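Local atomic coordinates of myosin-I heavy chain (PDB entry 5EJS), a protein that powers ATP-driven movement on actin in early phagocytosis and adhesion, and is represented here by its second MyTH4-FERM tail module. Residues I203-K208 / E275-V280; L321-N326 / P360-N365. The protein carries 3 engineered substitutions. All blocks are in the same frame, centred on the assembly; numbering follows the deposited sequence.

Contact 1. Residues I203-K208 / E275-V280; sequences IDQSTK and EFYFQV
Gln205 reaches from the turn at 203-208 over to Tyr277 and Gln279 on strand 276-282. The Gln205 and Tyr277 side chains cross at about a right angle, with amide and ring planes 78° apart. Gln205 NE2 lies 3.9 Å from Tyr277 OH. It also comes near Gln279 NE2, but two donors make no bond. Both amide oxygens are turned to arginines, Gln205 OE1 to Arg201 and Gln279 OE1 to Arg281. Gln279 has CG anti to its backbone N (chi1 170°) and runs extended, which brings Gln279 NE2 to 4.1 Å from Ile203 CA.

One water joins the two backbones: it accepts from Ile203 N at 2.8 Å and donates to Val280 O at 2.7 Å. This is the ubiquitin-like lobe of the FERM domain. The 203-208 segment holds the hairpin turn between strands 197-201 and 207-211, and strand 276-282 runs parallel to 197-201. Asp204 OD1 accepts from Ser206 N at 3.1 Å, from above the carboxylate plane, forming an Asx turn. Ser206 OG makes a second, separate bond to Asp204 OD1, 2.7 Å on the syn side. Asp204 OD2 bonds Tyr229 OH of helix 218-229. Tyr277 OH bonds Glu246, while Arg201 makes a cation-pi contact with the Tyr277 ring.

Contact 2. Residues L321-N326 / P360-N365; sequences LYTNVN and PDQILN
A van der Waals contact in the helical middle lobe of the FERM domain joins Thr323 to Gln362 and Ile363. It packs the loop between helices 303-318 and 327-341 against the short helix 361-364. Ile363 contributes most, and its CD1 methyl does the touching. That methyl lies 3.6 Å from Thr323 O and 3.8 Å from Thr323 CA. The neighbouring carbonyls add to the surround, with Tyr322 O at 4.1 Å and Val325 O at 4.0 Å from the same Ile363 CD1. A side-chain methyl thus sits against a bend of the loop backbone. The bend at Asn324 is consistent with an inverse gamma turn, since Val325 N makes a weak bond to Thr323 O.

Beside this, Thr323 CG2 packs on Gln362 CB at 3.5 Å, and the two side chains meet at a slant. Thr323 CG2 stands anti to its own carbonyl carbon, which sets the methyl toward the helix. The helix begins after Pro360 at the N-cap position, and Leu364 N bonds back to Pro360 O at 3.0 Å. Ile363 also packs on Ser330 of helix 327-341 and Trp372 of helix 369-381, so its side chain lies between the loop and these two helices. Toward the two ends of the loop, Tyr322 OH bonds Glu316 of helix 303-318, and Asn326 is the N-cap of helix 327-341, where its OD1 accepts from Asp329 N. The loop also meets the PH-like lobe: Asn324 ND2 bonds Thr438 O, and Thr323 touches Lys439.

How the contacts relate
From the N terminus, the chain passes the MyTH4 domain and enters the FERM domain. Contact 1 comes first. It closes a loop of 66 residues, which spans most of the ubiquitin-like lobe, and ties its first hairpin turn to the strand that returns late in that lobe. The chain then goes on into the helical lobe. Contact 2 closes a shorter loop of 33 residues there, with helices but no strands between its segments. The two contacts are in series and neither nests in nor crosses the other. The centres of contact 1 and contact 2 are about 26 Å apart. The nearest atoms of contact 1 and contact 2 are about 10 Å apart. Each lies within a separate lobe of one FERM domain.

Contact 1. Residues I203-K208 / E275-V280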
loop_
_atom_site.group_PDB
_atom_site.type_symbol
_atom_site.label_atom_id
_atom_site.label_comp_id
_atom_site.label_asym_id
_atom_site.label_seq_id
_atom_site.Cartn_x
_atom_site.Cartn_y
_atom_site.Cartn_z
ATOM N N ILE A 203 6.749 -1.428 10.872
ATOM C CA ILE A 203 7.914 -0.913 11.605
ATOM C C ILE A 203 7.992 0.656 11.615
ATOM O O ILE A 203 8.474 1.230 12.604
ATOM C CB ILE A 203 9.245 -1.600 11.117
ATOM C CG1 ILE A 203 10.422 -1.336 12.115
ATOM C CG2 ILE A 203 9.603 -1.264 9.662
ATOM C CD1 ILE A 203 10.540 -2.401 13.157
ATOM N N ASP A 204 7.452 1.330 10.563
ATOM C CA ASP A 204 7.431 2.794 10.433
ATOM C C ASP A 204 6.305 3.445 11.239
ATOM O O ASP A 204 6.096 4.661 11.187
ATOM C CB ASP A 204 7.405 3.215 8.953
ATOM C CG ASP A 204 6.166 2.879 8.133
ATOM O OD1 ASP A 204 5.277 2.178 8.651
ATOM O OD2 ASP A 204 6.103 3.297 6.958
ATOM N N GLN A 205 5.578 2.618 11.985
ATOM C CA GLN A 205 4.447 2.932 12.864
ATOM C C GLN A 205 3.195 3.345 12.081
ATOM O O GLN A 205 2.174 3.652 12.704
ATOM C CB GLN A 205 4.795 3.903 14.022
ATOM C CG GLN A 205 5.651 3.239 15.121
ATOM C CD GLN A 205 5.072 1.952 15.741
ATOM O OE1 GLN A 205 4.007 1.944 16.384
ATOM N NE2 GLN A 205 5.795 0.837 15.603
ATOM N N SER A 206 3.213 3.174 10.745
ATOM C CA SER A 206 2.027 3.359 9.890
ATOM C C SER A 206 1.157 2.118 10.093
ATOM O O SER A 206 1.631 1.110 10.618
ATOM C CB SER A 206 2.398 3.557 8.417
ATOM O OG SER A 206 2.682 2.338 7.764
ATOM N N THR A 207 -0.108 2.197 9.717
ATOM C CA THR A 207 -1.120 1.177 9.978
ATOM C C THR A 207 -1.878 0.789 8.706
ATOM O O THR A 207 -1.916 1.552 7.730
ATOM C CB THR A 207 -2.063 1.824 11.013
ATOM O OG1 THR A 207 -2.358 0.944 12.092
ATOM C CG2 THR A 207 -3.361 2.412 10.400
ATOM N N LYS A 208 -2.501 -0.387 8.725
ATOM C CA LYS A 208 -3.372 -0.903 7.656
ATOM C C LYS A 208 -4.532 -1.648 8.300
ATOM O O LYS A 208 -4.363 -2.250 9.353
ATOM C CB LYS A 208 -2.636 -1.799 6.625
ATOM C CG LYS A 208 -1.678 -1.075 5.657
ATOM C CD LYS A 208 -2.376 -0.294 4.541
ATOM C CE LYS A 208 -1.464 0.640 3.772
ATOM N NZ LYS A 208 -2.193 1.310 2.661
ATOM N N GLU A 275 -1.088 -2.506 26.692
ATOM C CA GLU A 275 -1.860 -3.033 25.562
ATOM C C GLU A 275 -0.994 -3.730 24.504
ATOM O O GLU A 275 0.111 -3.263 24.204
ATOM C CB GLU A 275 -2.705 -1.920 24.931
ATOM C CG GLU A 275 -4.013 -2.412 24.330
ATOM C CD GLU A 275 -4.590 -1.522 23.243
ATOM O OE1 GLU A 275 -3.937 -1.384 22.183
ATOM O OE2 GLU A 275 -5.708 -0.990 23.434
ATOM N N PHE A 276 -1.514 -4.850 23.943
ATOM C CA PHE A 276 -0.888 -5.596 22.850
ATOM C C PHE A 276 -1.388 -5.057 21.518
ATOM O O PHE A 276 -2.557 -4.683 21.379
ATOM C CB PHE A 276 -1.228 -7.090 22.911
ATOM C CG PHE A 276 -0.367 -7.933 23.824
ATOM C CD1 PHE A 276 0.852 -8.448 23.381
ATOM C CD2 PHE A 276 -0.793 -8.258 25.105
ATOM C CE1 PHE A 276 1.655 -9.230 24.225
ATOM C CE2 PHE A 276 0.000 -9.046 25.946
ATOM C CZ PHE A 276 1.225 -9.521 25.502
ATOM N N TYR A 277 -0.508 -5.033 20.526
ATOM C CA TYR A 277 -0.845 -4.651 19.158
ATOM C C TYR A 277 -0.117 -5.559 18.198
ATOM O O TYR A 277 0.927 -6.104 18.534
ATOM C CB TYR A 277 -0.625 -3.158 18.854
ATOM C CG TYR A 277 0.813 -2.699 18.829
ATOM C CD1 TYR A 277 1.565 -2.756 17.657
ATOM C CD2 TYR A 277 1.400 -2.125 19.951
ATOM C CE1 TYR A 277 2.888 -2.313 17.619
ATOM C CE2 TYR A 277 2.726 -1.678 19.924
ATOM C CZ TYR A 277 3.462 -1.769 18.754
ATOM O OH TYR A 277 4.769 -1.351 18.700
ATOM N N PHE A 278 -0.691 -5.757 17.023
ATOM C CA PHE A 278 -0.116 -6.578 15.990
ATOM C C PHE A 278 0.828 -5.727 15.138
ATOM O O PHE A 278 0.464 -4.626 14.718
ATOM C CB PHE A 278 -1.227 -7.158 15.116
ATOM C CG PHE A 278 -2.122 -8.197 15.745
ATOM C CD1 PHE A 278 -1.615 -9.430 16.139
ATOM C CD2 PHE A 278 -3.493 -7.982 15.858
ATOM C CE1 PHE A 278 -2.454 -10.420 16.654
ATOM C CE2 PHE A 278 -4.335 -8.975 16.386
ATOM C CZ PHE A 278 -3.811 -10.190 16.775
ATOM N N GLN A 279 2.035 -6.238 14.879
ATOM C CA GLN A 279 3.011 -5.550 14.040
ATOM C C GLN A 279 3.524 -6.501 12.942
ATOM O O GLN A 279 3.865 -7.647 13.232
ATOM C CB GLN A 279 4.171 -4.983 14.904
ATOM C CG GLN A 279 5.343 -4.454 14.084
ATOM C CD GLN A 279 6.297 -3.620 14.857
ATOM O OE1 GLN A 279 7.350 -4.065 15.310
ATOM N NE2 GLN A 279 5.975 -2.332 14.931
ATOM N N VAL A 280 3.573 -6.034 11.695
ATOM C CA VAL A 280 4.127 -6.823 10.598
ATOM C C VAL A 280 5.635 -6.744 10.729
ATOM O O VAL A 280 6.182 -5.673 11.001
ATOM C CB VAL A 280 3.636 -6.368 9.210
ATOM C CG1 VAL A 280 4.511 -6.936 8.096
ATOM C CG2 VAL A 280 2.184 -6.760 8.990
HETATM O O HOH W 1 7.170 -3.708 9.366
#

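Contact 2. Residues L321-N326 / P360-N365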
loop_
_atom_site.group_PDB
_atom_site.type_symbol
_atom_site.label_atom_id
_atom_site.label_comp_id
_atom_site.label_asym_id
_atom_site.label_seq_id
_atom_site.Cartn_x
_atom_site.Cartn_y
_atom_site.Cartn_z
ATOM N N LEU A 321 19.832 -5.341 20.212
ATOM C CA LEU A 321 19.705 -6.781 20.011
ATOM C C LEU A 321 21.031 -7.429 19.560
ATOM O O LEU A 321 21.309 -8.588 19.892
ATOM C CB LEU A 321 18.530 -7.108 19.048
ATOM C CG LEU A 321 18.370 -8.581 18.560
ATOM C CD1 LEU A 321 17.879 -9.484 19.672
ATOM C CD2 LEU A 321 17.445 -8.677 17.406
ATOM N N TYR A 322 21.857 -6.674 18.825
ATOM C CA TYR A 322 23.151 -7.131 18.295
ATOM C C TYR A 322 24.302 -6.527 19.095
ATOM O O TYR A 322 24.835 -5.515 18.678
ATOM C CB TYR A 322 23.235 -6.756 16.797
ATOM C CG TYR A 322 22.048 -7.230 15.968
ATOM C CD1 TYR A 322 21.691 -8.585 15.924
ATOM C CD2 TYR A 322 21.262 -6.323 15.245
ATOM C CE1 TYR A 322 20.561 -9.012 15.220
ATOM C CE2 TYR A 322 20.154 -6.750 14.496
ATOM C CZ TYR A 322 19.816 -8.095 14.481
ATOM O OH TYR A 322 18.709 -8.499 13.791
ATOM N N THR A 323 24.666 -7.105 20.256
ATOM C CA THR A 323 25.649 -6.482 21.158
ATOM C C THR A 323 27.024 -7.144 21.190
ATOM O O THR A 323 27.944 -6.585 21.794
ATOM C CB THR A 323 25.072 -6.344 22.584
ATOM O OG1 THR A 323 24.535 -7.591 23.052
ATOM C CG2 THR A 323 24.024 -5.266 22.675
ATOM N N ASN A 324 27.183 -8.296 20.531
ATOM C CA ASN A 324 28.470 -8.996 20.476
ATOM C C ASN A 324 29.086 -8.696 19.126
ATOM O O ASN A 324 29.135 -9.541 18.220
ATOM C CB ASN A 324 28.319 -10.505 20.830
ATOM C CG ASN A 324 27.842 -10.759 22.271
ATOM O OD1 ASN A 324 27.667 -9.838 23.085
ATOM N ND2 ASN A 324 27.642 -12.022 22.636
ATOM N N VAL A 325 29.405 -7.403 18.968
ATOM C CA VAL A 325 30.025 -6.749 17.794
ATOM C C VAL A 325 31.072 -5.848 18.436
ATOM O O VAL A 325 30.731 -5.118 19.376
ATOM C CB VAL A 325 28.975 -5.940 16.968
ATOM C CG1 VAL A 325 29.611 -4.926 16.028
ATOM C CG2 VAL A 325 28.029 -6.862 16.201
ATOM N N ASN A 326 32.337 -5.928 17.993
ATOM C CA ASN A 326 33.439 -5.174 18.595
ATOM C C ASN A 326 33.384 -3.680 18.274
ATOM O O ASN A 326 32.616 -3.273 17.402
ATOM C CB ASN A 326 34.792 -5.797 18.246
ATOM C CG ASN A 326 35.170 -5.783 16.796
ATOM O OD1 ASN A 326 35.145 -4.753 16.107
ATOM N ND2 ASN A 326 35.546 -6.951 16.313
ATOM N N PRO A 360 23.435 1.878 19.957
ATOM C CA PRO A 360 22.561 1.606 21.109
ATOM C C PRO A 360 23.335 1.798 22.410
ATOM O O PRO A 360 24.563 1.662 22.418
ATOM C CB PRO A 360 22.183 0.138 20.916
ATOM C CG PRO A 360 23.343 -0.449 20.196
ATOM C CD PRO A 360 23.873 0.621 19.304
ATOM N N ASP A 361 22.630 2.076 23.509
ATOM C CA ASP A 361 23.253 2.273 24.829
ATOM C C ASP A 361 24.165 1.125 25.278
ATOM O O ASP A 361 25.196 1.365 25.897
ATOM C CB ASP A 361 22.176 2.525 25.890
ATOM C CG ASP A 361 21.444 3.837 25.748
ATOM O OD1 ASP A 361 21.788 4.624 24.824
ATOM O OD2 ASP A 361 20.519 4.074 26.534
ATOM N N GLN A 362 23.770 -0.112 24.976
ATOM C CA GLN A 362 24.469 -1.348 25.317
ATOM C C GLN A 362 25.912 -1.354 24.737
ATOM O O GLN A 362 26.851 -1.776 25.415
ATOM C CB GLN A 362 23.643 -2.546 24.804
ATOM C CG GLN A 362 22.243 -2.740 25.463
ATOM C CD GLN A 362 21.052 -1.948 24.905
ATOM O OE1 GLN A 362 21.170 -1.042 24.049
ATOM N NE2 GLN A 362 19.861 -2.269 25.415
ATOM N N ILE A 363 26.089 -0.840 23.511
ATOM C CA ILE A 363 27.396 -0.725 22.853
ATOM C C ILE A 363 28.133 0.512 23.394
ATOM O O ILE A 363 29.312 0.434 23.728
ATOM C CB ILE A 363 27.198 -0.662 21.303
ATOM C CG1 ILE A 363 26.657 -2.012 20.714
ATOM C CG2 ILE A 363 28.448 -0.162 20.548
ATOM C CD1 ILE A 363 27.564 -3.178 20.729
ATOM N N LEU A 364 27.427 1.657 23.449
ATOM C CA LEU A 364 27.913 2.955 23.910
ATOM C C LEU A 364 28.584 2.855 25.264
ATOM O O LEU A 364 29.605 3.508 25.484
ATOM C CB LEU A 364 26.750 3.990 23.940
ATOM C CG LEU A 364 27.071 5.431 24.394
ATOM C CD1 LEU A 364 27.965 6.183 23.390
ATOM C CD2 LEU A 364 25.828 6.229 24.635
ATOM N N ASN A 365 28.027 2.022 26.156
ATOM C CA ASN A 365 28.485 1.811 27.527
ATOM C C ASN A 365 29.926 1.406 27.677
ATOM O O ASN A 365 30.480 1.579 28.771
ATOM C CB ASN A 365 27.648 0.719 28.181
ATOM C CG ASN A 365 26.311 1.143 28.657
ATOM O OD1 ASN A 365 25.942 2.321 28.610
ATOM N ND2 ASN A 365 25.562 0.171 29.128
#